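Local coordinates for ADP-ribosylation factor-binding protein GGA1 (PDB 5CN2) that may help regulate membrane traffic through the trans-Golgi network, binds the GTPases ARF1 and ARF2, and is represented here by its C-terminal GAE (gamma-adaptin ear) domain, at residues A[22-27]-A[38-43]; A[32-37]-A[85-90]; A[57-62]-A[97-102]. One frame throughout, in Å; residues are numbered along the deposited sequence.

Contact 1: residues A[22-27]-A[38-43]; sequences RIDYEL and VIFYSN
Arg-22 to Glu-26 pair with Ser-42 back to Val-38 as antiparallel neighbours, the two strands of a beta hairpin. Backbone bonds come in couples at three pairs: Arg-22 with Ser-42, Asp-24 with Phe-40, and Glu-26 with Val-38. Arg-22 N to Ser-42 O measures 2.8 Å, with an N-H...O angle of 165°.

Apolar contacts lie on the face of Ile-23, Tyr-25, Ile-39 and Tyr-41. The CG2 methyls of Ile-23 and Ile-39 run alongside each other at 3.6 Å. Ile-23 CG1 meets the edge of the Tyr-41 ring at CD1, 3.8 Å away. The Tyr-41 hydroxyl is bonded to Gln-84 on the next strand.

The other face is mixed. Arg-22 NE meets Asp-24 OD2 at 2.8 Å in a salt bridge. OD2 lies in the guanidinium plane, at its edge, but is met from above its own carboxylate plane. A bend at chi3 (77°) turns one guanidinium face over Ser-42 CB. Asp-24 OD1 comes to 3.5 Å of Phe-40 CB, and Glu-26 OE1 stands at the Phe-40 ring edge. Water 1 touches Asp-24 OD1 (2.9 Å), Arg-22 O and Ser-42 OG; OG is also hydrogen-bonded to Asp-80 N. OD1 forms a second salt bridge, with Arg-12. With an alanine at Arg-22, OD2 is likely to lose its mate, and Ser-42 CB its cover. Two arginines thus probably offset the charge of the buried Asp-24 carboxylate.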
loop_
_atom_site.group_PDB
_atom_site.type_symbol
_atom_site.label_atom_id
_atom_site.label_comp_id
_atom_site.label_asym_id
_atom_site.label_seq_id
_atom_site.Cartn_x
_atom_site.Cartn_y
_atom_site.Cartn_z
ATOM N N ARG A 22 6.101 -8.094 1.640
ATOM C CA ARG A 22 4.736 -8.254 1.106
ATOM C C ARG A 22 3.916 -7.052 1.514
ATOM O O ARG A 22 3.850 -6.721 2.685
ATOM C CB ARG A 22 4.043 -9.522 1.606
ATOM C CG ARG A 22 2.605 -9.638 1.094
ATOM C CD ARG A 22 1.886 -10.903 1.542
ATOM N NE ARG A 22 1.438 -10.846 2.937
ATOM C CZ ARG A 22 2.103 -11.352 3.974
ATOM N NH1 ARG A 22 3.265 -11.966 3.805
ATOM N NH2 ARG A 22 1.603 -11.243 5.201
ATOM N N ILE A 23 3.340 -6.384 0.522
ATOM C CA ILE A 23 2.422 -5.283 0.747
ATOM C C ILE A 23 1.094 -5.845 0.372
ATOM O O ILE A 23 0.919 -6.276 -0.736
ATOM C CB ILE A 23 2.709 -4.065 -0.171
ATOM C CG1 ILE A 23 4.155 -3.599 -0.030
ATOM C CG2 ILE A 23 1.771 -2.924 0.142
ATOM C CD1 ILE A 23 4.574 -2.550 -1.041
ATOM N N ASP A 24 0.153 -5.844 1.301
ATOM C CA ASP A 24 -1.219 -6.216 0.987
ATOM C C ASP A 24 -2.165 -5.261 1.690
ATOM O O ASP A 24 -1.717 -4.337 2.422
ATOM C CB ASP A 24 -1.505 -7.689 1.349
ATOM C CG ASP A 24 -1.137 -8.051 2.767
ATOM O OD1 ASP A 24 -1.055 -7.175 3.649
ATOM O OD2 ASP A 24 -0.914 -9.245 2.998
ATOM N N TYR A 25 -3.469 -5.442 1.460
ATOM C CA TYR A 25 -4.427 -4.425 1.923
ATOM C C TYR A 25 -5.864 -4.863 1.963
ATOM O O TYR A 25 -6.271 -5.740 1.210
ATOM C CB TYR A 25 -4.318 -3.161 1.046
ATOM C CG TYR A 25 -4.686 -3.389 -0.379
ATOM C CD1 TYR A 25 -3.784 -3.923 -1.268
ATOM C CD2 TYR A 25 -5.969 -3.074 -0.846
ATOM C CE1 TYR A 25 -4.134 -4.137 -2.589
ATOM C CE2 TYR A 25 -6.323 -3.275 -2.148
ATOM C CZ TYR A 25 -5.415 -3.810 -3.017
ATOM O OH TYR A 25 -5.785 -4.032 -4.322
ATOM N N GLU A 26 -6.620 -4.235 2.862
ATOM C CA GLU A 26 -8.064 -4.346 2.910
ATOM C C GLU A 26 -8.652 -3.175 2.142
ATOM O O GLU A 26 -8.131 -2.054 2.177
ATOM C CB GLU A 26 -8.546 -4.342 4.361
ATOM C CG GLU A 26 -8.095 -5.586 5.115
ATOM C CD GLU A 26 -8.314 -5.535 6.611
ATOM O OE1 GLU A 26 -8.428 -4.444 7.203
ATOM O OE2 GLU A 26 -8.334 -6.627 7.206
ATOM N N LEU A 27 -9.733 -3.431 1.426
ATOM C CA LEU A 27 -10.372 -2.397 0.632
ATOM C C LEU A 27 -11.859 -2.430 0.897
ATOM O O LEU A 27 -12.516 -3.398 0.539
ATOM C CB LEU A 27 -10.103 -2.625 -0.846
ATOM C CG LEU A 27 -10.794 -1.645 -1.791
ATOM C CD1 LEU A 27 -10.192 -0.266 -1.683
ATOM C CD2 LEU A 27 -10.674 -2.157 -3.214
ATOM N N VAL A 38 -6.708 0.081 3.920
ATOM C CA VAL A 38 -5.813 -0.187 5.027
ATOM C C VAL A 38 -4.702 -1.047 4.467
ATOM O O VAL A 38 -4.941 -2.185 4.053
ATOM C CB VAL A 38 -6.555 -0.860 6.175
ATOM C CG1 VAL A 38 -5.640 -1.025 7.380
ATOM C CG2 VAL A 38 -7.776 -0.028 6.534
ATOM N N ILE A 39 -3.500 -0.468 4.411
ATOM C CA ILE A 39 -2.336 -1.112 3.817
ATOM C C ILE A 39 -1.450 -1.682 4.923
ATOM O O ILE A 39 -1.269 -1.063 5.974
ATOM C CB ILE A 39 -1.520 -0.129 2.974
ATOM C CG1 ILE A 39 -2.460 0.685 2.073
ATOM C CG2 ILE A 39 -0.444 -0.860 2.150
ATOM C CD1 ILE A 39 -1.756 1.658 1.139
ATOM N N PHE A 40 -0.913 -2.871 4.682
ATOM C CA PHE A 40 -0.063 -3.546 5.652
ATOM C C PHE A 40 1.222 -3.969 4.972
ATOM O O PHE A 40 1.205 -4.470 3.840
ATOM C CB PHE A 40 -0.759 -4.792 6.213
ATOM C CG PHE A 40 -1.980 -4.502 7.018
ATOM C CD1 PHE A 40 -1.884 -4.296 8.380
ATOM C CD2 PHE A 40 -3.233 -4.478 6.419
ATOM C CE1 PHE A 40 -3.018 -4.038 9.133
ATOM C CE2 PHE A 40 -4.359 -4.231 7.162
ATOM C CZ PHE A 40 -4.251 -3.991 8.518
ATOM N N TYR A 41 2.323 -3.817 5.686
ATOM C CA TYR A 41 3.628 -4.161 5.168
ATOM C C TYR A 41 4.215 -5.287 6.003
ATOM O O TYR A 41 4.221 -5.203 7.239
ATOM C CB TYR A 41 4.518 -2.915 5.182
ATOM C CG TYR A 41 3.862 -1.681 4.528
ATOM C CD1 TYR A 41 3.940 -1.459 3.156
ATOM C CD2 TYR A 41 3.182 -0.762 5.282
ATOM C CE1 TYR A 41 3.360 -0.339 2.566
ATOM C CE2 TYR A 41 2.588 0.357 4.704
ATOM C CZ TYR A 41 2.682 0.556 3.345
ATOM O OH TYR A 41 2.097 1.659 2.790
ATOM N N SER A 42 4.667 -6.352 5.328
ATOM C CA SER A 42 5.198 -7.527 6.000
ATOM C C SER A 42 6.624 -7.884 5.542
ATOM O O SER A 42 6.864 -8.059 4.361
ATOM C CB SER A 42 4.283 -8.721 5.757
ATOM O OG SER A 42 3.007 -8.518 6.347
ATOM N N ASN A 43 7.543 -8.032 6.493
ATOM C CA ASN A 43 8.915 -8.460 6.207
ATOM C C ASN A 43 8.888 -9.972 6.233
ATOM O O ASN A 43 8.615 -10.562 7.282
ATOM C CB ASN A 43 9.859 -7.884 7.271
ATOM C CG ASN A 43 11.335 -8.196 7.038
ATOM O OD1 ASN A 43 11.721 -9.032 6.218
ATOM N ND2 ASN A 43 12.183 -7.496 7.789
HETATM O O HOH W 1 1.763 -7.412 4.460
#

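Contact 2: residues A[32-37]-A[85-90]; sequences MTKLRL and IASVEG
The Arg-36 guanidinium is the flat group that meets a side chain across this contact, and Ile-85 approaches it obliquely. Ile-85 CG2 is 4.0 Å from Arg-36 NE, and its CD1 methyl lies near NH2. The Arg-36 chain bends at chi2 (139°), and its end comes closer to the neighbouring strand. A long, weak ion pair links NE to Glu-30.

Lys-34 and Glu-89 share that face of the sheet and lie side by side. Lys-34 CG packs on Glu-89 CG at 3.6 Å. Their charged ends do not touch: Lys-34 NZ stays 4.6 Å from Glu-89 OE2, so the attraction is at most long-range.

The strands 34-37 and 85-89 are antiparallel neighbours in the five-stranded sheet of the ear domain. Leu-35 with Val-88 and Leu-37 with Ala-86 are the hydrogen-bonded pairs. Leu-37 O accepts from Ala-86 N at 2.7 Å. Beyond the strands, Gly-90 N adds a bond to Thr-33 O at 3.2 Å. Gly-90 is also the N-cap of helix 91-94.

The opposite face is apolar. Leu-37 CD1 presses on Val-88 CG2 at 3.4 Å, a tight carbon contact. Val-93 of helix 91-94 packs on both Leu-35 and Val-88.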
loop_
_atom_site.group_PDB
_atom_site.type_symbol
_atom_site.label_atom_id
_atom_site.label_comp_id
_atom_site.label_asym_id
_atom_site.label_seq_id
_atom_site.Cartn_x
_atom_site.Cartn_y
_atom_site.Cartn_z
ATOM N N MET A 32 -20.973 6.021 -0.961
ATOM C CA MET A 32 -21.105 5.970 -2.399
ATOM C C MET A 32 -19.922 6.618 -3.124
ATOM O O MET A 32 -19.704 6.346 -4.302
ATOM C CB MET A 32 -22.408 6.644 -2.807
ATOM C CG MET A 32 -23.041 6.050 -4.043
ATOM S SD MET A 32 -23.611 4.342 -3.835
ATOM C CE MET A 32 -25.339 4.459 -4.319
ATOM N N THR A 33 -19.141 7.446 -2.426
ATOM C CA THR A 33 -18.059 8.206 -3.087
ATOM C C THR A 33 -16.660 7.936 -2.528
ATOM O O THR A 33 -15.675 8.526 -2.975
ATOM C CB THR A 33 -18.366 9.722 -3.028
ATOM O OG1 THR A 33 -17.437 10.421 -3.854
ATOM C CG2 THR A 33 -18.313 10.282 -1.600
ATOM N N LYS A 34 -16.564 7.027 -1.567
ATOM C CA LYS A 34 -15.364 6.896 -0.760
ATOM C C LYS A 34 -15.034 5.425 -0.512
ATOM O O LYS A 34 -15.902 4.651 -0.096
ATOM C CB LYS A 34 -15.581 7.606 0.562
ATOM C CG LYS A 34 -14.332 7.828 1.378
ATOM C CD LYS A 34 -14.644 8.674 2.615
ATOM C CE LYS A 34 -13.501 9.622 2.940
ATOM N NZ LYS A 34 -13.236 9.704 4.403
ATOM N N LEU A 35 -13.788 5.060 -0.814
ATOM C CA LEU A 35 -13.172 3.795 -0.416
ATOM C C LEU A 35 -12.146 4.029 0.682
ATOM O O LEU A 35 -11.541 5.108 0.764
ATOM C CB LEU A 35 -12.448 3.150 -1.591
ATOM C CG LEU A 35 -13.187 2.937 -2.901
ATOM C CD1 LEU A 35 -12.302 2.222 -3.909
ATOM C CD2 LEU A 35 -14.466 2.158 -2.688
ATOM N N ARG A 36 -11.933 3.011 1.511
ATOM C CA ARG A 36 -10.932 3.048 2.568
ATOM C C ARG A 36 -9.898 1.961 2.283
ATOM O O ARG A 36 -10.261 0.819 2.039
ATOM C CB ARG A 36 -11.586 2.790 3.905
ATOM C CG ARG A 36 -10.691 3.125 5.073
ATOM C CD ARG A 36 -11.466 3.811 6.189
ATOM N NE ARG A 36 -10.663 3.969 7.399
ATOM C CZ ARG A 36 -10.317 2.965 8.207
ATOM N NH1 ARG A 36 -10.694 1.709 7.942
ATOM N NH2 ARG A 36 -9.578 3.210 9.282
ATOM N N LEU A 37 -8.618 2.321 2.251
ATOM C CA LEU A 37 -7.555 1.327 2.094
ATOM C C LEU A 37 -6.763 1.270 3.338
ATOM O O LEU A 37 -6.165 2.283 3.743
ATOM C CB LEU A 37 -6.551 1.707 1.020
ATOM C CG LEU A 37 -6.760 1.137 -0.349
ATOM C CD1 LEU A 37 -7.568 2.157 -1.143
ATOM C CD2 LEU A 37 -5.396 0.890 -0.957
ATOM N N ILE A 85 -3.140 3.916 6.599
ATOM C CA ILE A 85 -4.498 4.193 6.131
ATOM C C ILE A 85 -4.529 5.197 4.979
ATOM O O ILE A 85 -3.837 6.216 5.000
ATOM C CB ILE A 85 -5.388 4.789 7.232
ATOM C CG1 ILE A 85 -5.306 3.975 8.522
ATOM C CG2 ILE A 85 -6.837 4.873 6.757
ATOM C CD1 ILE A 85 -5.738 2.541 8.348
ATOM N N ALA A 86 -5.342 4.890 3.976
ATOM C CA ALA A 86 -5.612 5.819 2.893
ATOM C C ALA A 86 -7.097 5.819 2.560
ATOM O O ALA A 86 -7.835 4.894 2.920
ATOM C CB ALA A 86 -4.804 5.448 1.659
ATOM N N SER A 87 -7.527 6.852 1.861
ATOM C CA SER A 87 -8.850 6.817 1.267
ATOM C C SER A 87 -8.832 7.331 -0.157
ATOM O O SER A 87 -7.904 8.009 -0.599
ATOM C CB SER A 87 -9.853 7.562 2.131
ATOM O OG SER A 87 -9.536 8.918 2.178
ATOM N N VAL A 88 -9.838 6.907 -0.899
ATOM C CA VAL A 88 -9.956 7.180 -2.314
ATOM C C VAL A 88 -11.344 7.729 -2.494
ATOM O O VAL A 88 -12.308 7.115 -2.039
ATOM C CB VAL A 88 -9.827 5.895 -3.150
ATOM C CG1 VAL A 88 -9.515 6.238 -4.594
ATOM C CG2 VAL A 88 -8.740 5.003 -2.587
ATOM N N GLU A 89 -11.440 8.873 -3.159
ATOM C CA GLU A 89 -12.694 9.596 -3.269
ATOM C C GLU A 89 -12.830 10.210 -4.651
ATOM O O GLU A 89 -11.836 10.568 -5.267
ATOM C CB GLU A 89 -12.737 10.727 -2.252
ATOM C CG GLU A 89 -13.444 10.418 -0.965
ATOM C CD GLU A 89 -13.388 11.599 0.005
ATOM O OE1 GLU A 89 -12.269 12.144 0.220
ATOM O OE2 GLU A 89 -14.459 11.985 0.541
ATOM N N GLY A 90 -14.063 10.364 -5.116
ATOM C CA GLY A 90 -14.308 11.081 -6.357
ATOM C C GLY A 90 -15.097 10.290 -7.374
ATOM O O GLY A 90 -15.592 9.195 -7.101
#

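Contact 3: residues A[57-62]-A[97-102]; sequences ASPKGT and KPIKLK
Pro-59 and Ile-99 make the main apolar contact here. The Pro-59 ring crosses Ile-99 at an angle, and its CG sits 3.7 Å from Ile-99 CG2. Ile-99 CG2 is anti to the backbone N (chi1 of -80° for CG1), which turns this methyl to the proline. Leu-101 CD2 is a more distant neighbour of the ring, 4.5 Å from Pro-59 CD. Beyond the segments, Ile-99 packs on Leu-122 of the next strand.

Two carbons rest on carbonyl oxygens. Pro-59 CB lies 3.5 Å from Lys-100 O, and Leu-101 CD2 reaches Ala-57 O at 3.5 Å.

One direct hydrogen bond joins the backbones. Ala-57 N donates to Lys-102 O at 3.2 Å, long but fairly straight (166°), with the donor tilted from the carbonyl plane.

Water extends this link. Water 2 donates to Ala-57 O at 2.8 Å and accepts from Lys-102 N at 2.9 Å. Its further bond to Lys-100 O is weak.

Within the loop, Ser-58 OG donates to Thr-62 O at 2.6 Å, from above the carbonyl plane. This bond spans the type I beta turn from Pro-59 to Thr-62. The whole is a connection between the two sheets of a beta sandwich: the chain leaves edge strand 52-56, stays beside strand 99-109 through one backbone bond, a water and the Pro-59 ring, and turns into strand 63-66.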
loop_
_atom_site.group_PDB
_atom_site.type_symbol
_atom_site.label_atom_id
_atom_site.label_comp_id
_atom_site.label_asym_id
_atom_site.label_seq_id
_atom_site.Cartn_x
_atom_site.Cartn_y
_atom_site.Cartn_z
ATOM N N ALA A 57 0.698 8.138 -6.146
ATOM C CA ALA A 57 0.107 9.211 -6.924
ATOM C C ALA A 57 -1.385 9.053 -6.870
ATOM O O ALA A 57 -1.893 7.978 -6.545
ATOM C CB ALA A 57 0.575 9.159 -8.366
ATOM N N SER A 58 -2.105 10.103 -7.235
ATOM C CA SER A 58 -3.543 10.037 -7.147
ATOM C C SER A 58 -4.126 9.533 -8.459
ATOM O O SER A 58 -3.832 10.095 -9.503
ATOM C CB SER A 58 -4.150 11.376 -6.772
ATOM O OG SER A 58 -5.529 11.149 -6.476
ATOM N N PRO A 59 -4.945 8.464 -8.408
ATOM C CA PRO A 59 -5.558 7.927 -9.624
ATOM C C PRO A 59 -6.411 8.983 -10.328
ATOM O O PRO A 59 -6.878 9.937 -9.686
ATOM C CB PRO A 59 -6.440 6.780 -9.124
ATOM C CG PRO A 59 -6.006 6.489 -7.729
ATOM C CD PRO A 59 -5.307 7.700 -7.202
ATOM N N LYS A 60 -6.643 8.777 -11.623
ATOM C CA LYS A 60 -7.122 9.838 -12.527
ATOM C C LYS A 60 -8.393 10.585 -12.115
ATOM O O LYS A 60 -8.457 11.802 -12.289
ATOM C CB LYS A 60 -7.255 9.321 -13.976
ATOM C CG LYS A 60 -6.065 9.689 -14.876
ATOM C CD LYS A 60 -5.958 8.779 -16.105
ATOM C CE LYS A 60 -4.703 9.023 -16.945
ATOM N NZ LYS A 60 -4.979 9.840 -18.164
ATOM N N GLY A 61 -9.390 9.906 -11.565
ATOM C CA GLY A 61 -10.643 10.604 -11.210
ATOM C C GLY A 61 -10.915 10.656 -9.719
ATOM O O GLY A 61 -12.067 10.510 -9.278
ATOM N N THR A 62 -9.859 10.920 -8.958
ATOM C CA THR A 62 -9.782 10.503 -7.567
ATOM C C THR A 62 -8.957 11.458 -6.739
ATOM O O THR A 62 -7.890 11.872 -7.175
ATOM C CB THR A 62 -9.087 9.108 -7.481
ATOM O OG1 THR A 62 -10.053 8.061 -7.641
ATOM C CG2 THR A 62 -8.379 8.888 -6.180
ATOM N N LYS A 97 -15.745 2.416 -11.848
ATOM C CA LYS A 97 -14.677 2.259 -12.807
ATOM C C LYS A 97 -13.466 1.616 -12.132
ATOM O O LYS A 97 -13.282 1.766 -10.924
ATOM C CB LYS A 97 -14.261 3.639 -13.331
ATOM C CG LYS A 97 -14.765 3.955 -14.728
ATOM C CD LYS A 97 -14.617 5.433 -15.048
ATOM C CE LYS A 97 -15.173 5.736 -16.430
ATOM N NZ LYS A 97 -15.457 7.186 -16.597
ATOM N N PRO A 98 -12.617 0.926 -12.909
ATOM C CA PRO A 98 -11.381 0.387 -12.332
ATOM C C PRO A 98 -10.370 1.499 -11.999
ATOM O O PRO A 98 -10.127 2.379 -12.822
ATOM C CB PRO A 98 -10.847 -0.562 -13.415
ATOM C CG PRO A 98 -11.908 -0.641 -14.465
ATOM C CD PRO A 98 -12.748 0.594 -14.336
ATOM N N ILE A 99 -9.832 1.463 -10.783
ATOM C CA ILE A 99 -8.915 2.487 -10.262
ATOM C C ILE A 99 -7.487 1.919 -10.235
ATOM O O ILE A 99 -7.230 0.885 -9.607
ATOM C CB ILE A 99 -9.335 2.927 -8.830
ATOM C CG1 ILE A 99 -10.490 3.942 -8.870
ATOM C CG2 ILE A 99 -8.184 3.558 -8.062
ATOM C CD1 ILE A 99 -11.787 3.387 -9.405
ATOM N N LYS A 100 -6.563 2.597 -10.910
ATOM C CA LYS A 100 -5.174 2.154 -10.972
ATOM C C LYS A 100 -4.316 2.949 -9.995
ATOM O O LYS A 100 -4.304 4.173 -10.049
ATOM C CB LYS A 100 -4.632 2.303 -12.393
ATOM C CG LYS A 100 -5.214 1.270 -13.352
ATOM C CD LYS A 100 -4.885 1.573 -14.808
ATOM C CE LYS A 100 -3.383 1.583 -15.067
ATOM N NZ LYS A 100 -3.081 2.124 -16.422
ATOM N N LEU A 101 -3.596 2.248 -9.121
ATOM C CA LEU A 101 -2.758 2.893 -8.159
ATOM C C LEU A 101 -1.279 2.735 -8.516
ATOM O O LEU A 101 -0.738 1.619 -8.527
ATOM C CB LEU A 101 -3.039 2.336 -6.774
ATOM C CG LEU A 101 -3.118 3.314 -5.603
ATOM C CD1 LEU A 101 -2.620 2.640 -4.335
ATOM C CD2 LEU A 101 -2.365 4.604 -5.817
ATOM N N LYS A 102 -0.636 3.867 -8.809
ATOM C CA LYS A 102 0.785 3.924 -9.047
ATOM C C LYS A 102 1.422 4.183 -7.713
ATOM O O LYS A 102 0.972 5.057 -6.974
ATOM C CB LYS A 102 1.112 5.035 -10.028
ATOM C CG LYS A 102 2.523 4.987 -10.589
ATOM C CD LYS A 102 2.690 6.028 -11.699
ATOM C CE LYS A 102 3.781 5.683 -12.721
ATOM N NZ LYS A 102 5.162 6.042 -12.285
HETATM O O HOH W 2 -2.079 6.435 -8.903
#

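Contacts 1 and 2 belong to the same five-stranded sheet and share strand 34-43. Contact 1 pairs it with strand 21-29 and contact 2 with strand 78-89. They touch where Leu-27 packs on Leu-35 and Leu-37, and where Val-38 meets Ile-85. Contact 1 is the buried one; contact 2 lies farther from the centre of the chain (about 13 Å against 6 Å, centre to centre) and is partly buried. Contact 3 joins a loop to strand 99-109 of the other sheet and has several exposed residues. It meets contact 2 through Thr-62 and Val-88. The chemistry follows: full backbone ladders in contacts 1 and 2, with a salt bridge along one strand of contact 1, but one direct bond and a water in contact 3.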